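Local structure of VIN1 (Oscarella pearsei, 6BFI) at residues 51-62 with 74-85. The protein probably binds actin filaments and may take part in cell-cell adhesion, as a sponge homolog of vinculin. Sequence-based numbering, arbitrary orientation.
Sequences VTNLVQVAASMV and LPPSMQEVQQAA
The carboxamide of Gln82, the flat group of this contact, has one face laid against Val55: Val55 CG1 sits almost squarely above Gln82 CD at 3.8 Å, with OE1 and NE2 about equally near. Residues 51-62 place nothing on the other face or at the edges, and Gln82 lies at the exposed border, where a glutamine can cover a valine with its CG methylene and amide face while its polar atoms stay near solvent. Val55 CG2 meets the stem of the same chain, 3.7 Å from Gln82 CG. Farther in, Val81 stands between two valines one turn apart, its CG1 3.9 Å from Val55 CG2 and its CG2 3.7 Å from Val51 CG1. With CG1 between the backbone N and the carbonyl carbon (chi1 63°) and CG2 anti to the N, Val81 can spread its methyls to both. Ala85 CB adds a methyl beside Val51 CG1, extending the apolar patch without bulk. Toward the other end, the extended chi2 of Met78 (-167°) helps bring SD to 3.8 Å from Ala59 CB, a flexible thioether over a small residue. Leu74 forks, CD1 reaching Ala58 CB while CD2 lies 3.9 Å from Val62 CB, in the type I turn Ala59-Val62. Were Val55 an alanine, both gamma methyls would be gone, and the Gln82 amide would probably lose its apolar support while a gap opened beside Val81. The helices run antiparallel at 167°, axes 10.0 Å apart, as neighbours in vinculin-family helical bundles; helix 102-145 packs against both, Leu122 touching Leu74 and Val81 and Met119 touching Leu54. No hydrogen bond joins the segments; the contact rests on aliphatic, thioether and amide-face packing, with buried Val51, Val55, Ala58, Leu74 and Val81 supplying most apolar burial.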
# COMPACT_ATOMS: atom_id res chain seq x y z
N VAL A 51 17.76 27.99 22.26
CA VAL A 51 19.00 27.86 21.49
C VAL A 51 20.18 27.62 22.42
O VAL A 51 21.02 26.74 22.18
CB VAL A 51 19.22 29.11 20.62
CG1 VAL A 51 20.62 29.10 20.02
CG2 VAL A 51 18.16 29.18 19.52
N THR A 52 20.26 28.38 23.52
CA THR A 52 21.38 28.26 24.44
C THR A 52 21.43 26.87 25.07
O THR A 52 22.51 26.29 25.22
CB THR A 52 21.30 29.34 25.52
OG1 THR A 52 21.31 30.63 24.90
CG2 THR A 52 22.47 29.24 26.48
N ASN A 53 20.28 26.32 25.44
CA ASN A 53 20.26 25.02 26.11
C ASN A 53 20.53 23.89 25.12
O ASN A 53 21.19 22.90 25.47
CB ASN A 53 18.93 24.82 26.83
CG ASN A 53 18.77 25.76 28.01
OD1 ASN A 53 19.72 26.04 28.73
ND2 ASN A 53 17.56 26.26 28.19
N LEU A 54 20.05 24.02 23.88
CA LEU A 54 20.41 23.04 22.87
C LEU A 54 21.91 23.07 22.59
O LEU A 54 22.55 22.01 22.44
CB LEU A 54 19.61 23.28 21.59
CG LEU A 54 19.61 22.15 20.56
CD1 LEU A 54 19.12 20.85 21.19
CD2 LEU A 54 18.75 22.51 19.36
N VAL A 55 22.49 24.27 22.54
CA VAL A 55 23.94 24.40 22.41
C VAL A 55 24.65 23.81 23.62
O VAL A 55 25.77 23.31 23.51
CB VAL A 55 24.31 25.88 22.19
CG1 VAL A 55 25.81 26.11 22.37
CG2 VAL A 55 23.88 26.34 20.81
N GLN A 56 23.99 23.82 24.78
CA GLN A 56 24.60 23.25 25.98
C GLN A 56 24.63 21.73 25.90
O GLN A 56 25.68 21.10 26.07
CB GLN A 56 23.83 23.70 27.22
CG GLN A 56 24.67 23.83 28.48
CD GLN A 56 25.56 25.06 28.47
OE1 GLN A 56 25.45 25.92 27.60
NE2 GLN A 56 26.46 25.16 29.45
N VAL A 57 23.48 21.11 25.62
CA VAL A 57 23.42 19.65 25.61
C VAL A 57 24.20 19.09 24.42
O VAL A 57 24.67 17.95 24.46
CB VAL A 57 21.96 19.16 25.62
CG1 VAL A 57 21.20 19.82 26.75
CG2 VAL A 57 21.29 19.41 24.28
N ALA A 58 24.34 19.87 23.35
CA ALA A 58 25.15 19.42 22.22
C ALA A 58 26.64 19.62 22.50
O ALA A 58 27.46 18.75 22.18
CB ALA A 58 24.73 20.16 20.95
N ALA A 59 27.00 20.75 23.11
CA ALA A 59 28.40 21.02 23.45
C ALA A 59 28.93 20.10 24.53
O ALA A 59 30.14 19.90 24.62
CB ALA A 59 28.56 22.48 23.88
N SER A 60 28.05 19.53 25.36
CA SER A 60 28.48 18.54 26.34
C SER A 60 28.90 17.22 25.71
O SER A 60 29.41 16.35 26.42
CB SER A 60 27.38 18.30 27.37
OG SER A 60 26.21 17.77 26.75
N MET A 61 28.70 17.05 24.40
CA MET A 61 29.01 15.81 23.72
C MET A 61 30.29 15.88 22.88
O MET A 61 30.71 14.85 22.34
CB MET A 61 27.85 15.39 22.81
CG MET A 61 26.53 15.25 23.53
SD MET A 61 25.24 14.62 22.44
CE MET A 61 25.23 15.86 21.15
N VAL A 62 30.91 17.06 22.76
CA VAL A 62 32.14 17.18 21.99
C VAL A 62 33.27 16.37 22.63
O VAL A 62 34.22 15.98 21.94
CB VAL A 62 32.53 18.66 21.83
CG1 VAL A 62 32.99 19.25 23.15
CG2 VAL A 62 33.59 18.83 20.75
N LEU A 74 30.54 19.97 14.76
CA LEU A 74 29.71 20.62 15.79
C LEU A 74 29.96 22.12 15.91
O LEU A 74 28.98 22.89 15.89
CB LEU A 74 29.90 19.89 17.12
CG LEU A 74 29.06 20.32 18.32
CD1 LEU A 74 27.58 20.08 18.05
CD2 LEU A 74 29.51 19.57 19.57
N PRO A 75 31.20 22.61 16.05
CA PRO A 75 31.41 24.04 16.36
C PRO A 75 30.80 24.98 15.33
O PRO A 75 30.15 25.96 15.72
CB PRO A 75 32.94 24.17 16.41
CG PRO A 75 33.40 22.83 16.81
CD PRO A 75 32.47 21.86 16.13
N PRO A 76 30.98 24.75 14.01
CA PRO A 76 30.39 25.70 13.05
C PRO A 76 28.88 25.85 13.19
O PRO A 76 28.36 26.97 13.15
CB PRO A 76 30.78 25.12 11.69
CG PRO A 76 32.01 24.35 11.96
CD PRO A 76 31.77 23.73 13.30
N SER A 77 28.16 24.74 13.36
CA SER A 77 26.72 24.82 13.54
C SER A 77 26.37 25.51 14.86
O SER A 77 25.41 26.30 14.92
CB SER A 77 26.09 23.43 13.47
OG SER A 77 26.70 22.55 14.40
N MET A 78 27.13 25.23 15.92
CA MET A 78 26.88 25.90 17.20
C MET A 78 27.00 27.41 17.06
O MET A 78 26.07 28.16 17.41
CB MET A 78 27.85 25.38 18.26
CG MET A 78 27.59 23.96 18.73
SD MET A 78 28.50 23.52 20.22
CE MET A 78 30.19 23.79 19.70
N GLN A 79 28.13 27.89 16.55
CA GLN A 79 28.33 29.32 16.37
C GLN A 79 27.29 29.92 15.43
O GLN A 79 26.85 31.06 15.63
CB GLN A 79 29.75 29.59 15.85
CG GLN A 79 30.19 31.04 15.92
CD GLN A 79 31.65 31.21 15.54
OE1 GLN A 79 32.20 30.43 14.76
NE2 GLN A 79 32.30 32.22 16.11
N GLU A 80 26.88 29.16 14.41
CA GLU A 80 25.85 29.64 13.50
C GLU A 80 24.55 29.93 14.24
O GLU A 80 24.04 31.06 14.22
CB GLU A 80 25.63 28.60 12.39
CG GLU A 80 24.70 29.06 11.27
CD GLU A 80 25.39 29.99 10.29
OE1 GLU A 80 26.64 30.07 10.32
OE2 GLU A 80 24.68 30.65 9.50
N VAL A 81 24.00 28.91 14.91
CA VAL A 81 22.69 29.08 15.54
C VAL A 81 22.76 30.11 16.67
O VAL A 81 21.81 30.89 16.87
CB VAL A 81 22.15 27.72 16.02
CG1 VAL A 81 23.05 27.11 17.08
CG2 VAL A 81 20.72 27.85 16.52
N GLN A 82 23.87 30.15 17.40
CA GLN A 82 24.01 31.17 18.44
C GLN A 82 24.03 32.57 17.83
O GLN A 82 23.46 33.51 18.39
CB GLN A 82 25.28 30.92 19.27
CG GLN A 82 25.11 29.82 20.31
CD GLN A 82 26.33 29.66 21.19
OE1 GLN A 82 27.37 29.15 20.75
NE2 GLN A 82 26.22 30.09 22.44
N GLN A 83 24.68 32.72 16.67
CA GLN A 83 24.68 34.01 15.98
C GLN A 83 23.27 34.39 15.55
O GLN A 83 22.89 35.57 15.61
CB GLN A 83 25.62 33.97 14.78
CG GLN A 83 25.78 35.31 14.09
CD GLN A 83 26.21 36.41 15.04
OE1 GLN A 83 27.33 36.40 15.56
NE2 GLN A 83 25.31 37.36 15.29
N ALA A 84 22.47 33.42 15.11
CA ALA A 84 21.08 33.71 14.76
C ALA A 84 20.29 34.19 15.98
O ALA A 84 19.49 35.13 15.89
CB ALA A 84 20.42 32.49 14.14
N ALA A 85 20.50 33.54 17.14
CA ALA A 85 19.87 34.03 18.36
C ALA A 85 20.29 35.46 18.68
O ALA A 85 19.46 36.28 19.10
CB ALA A 85 20.21 33.10 19.53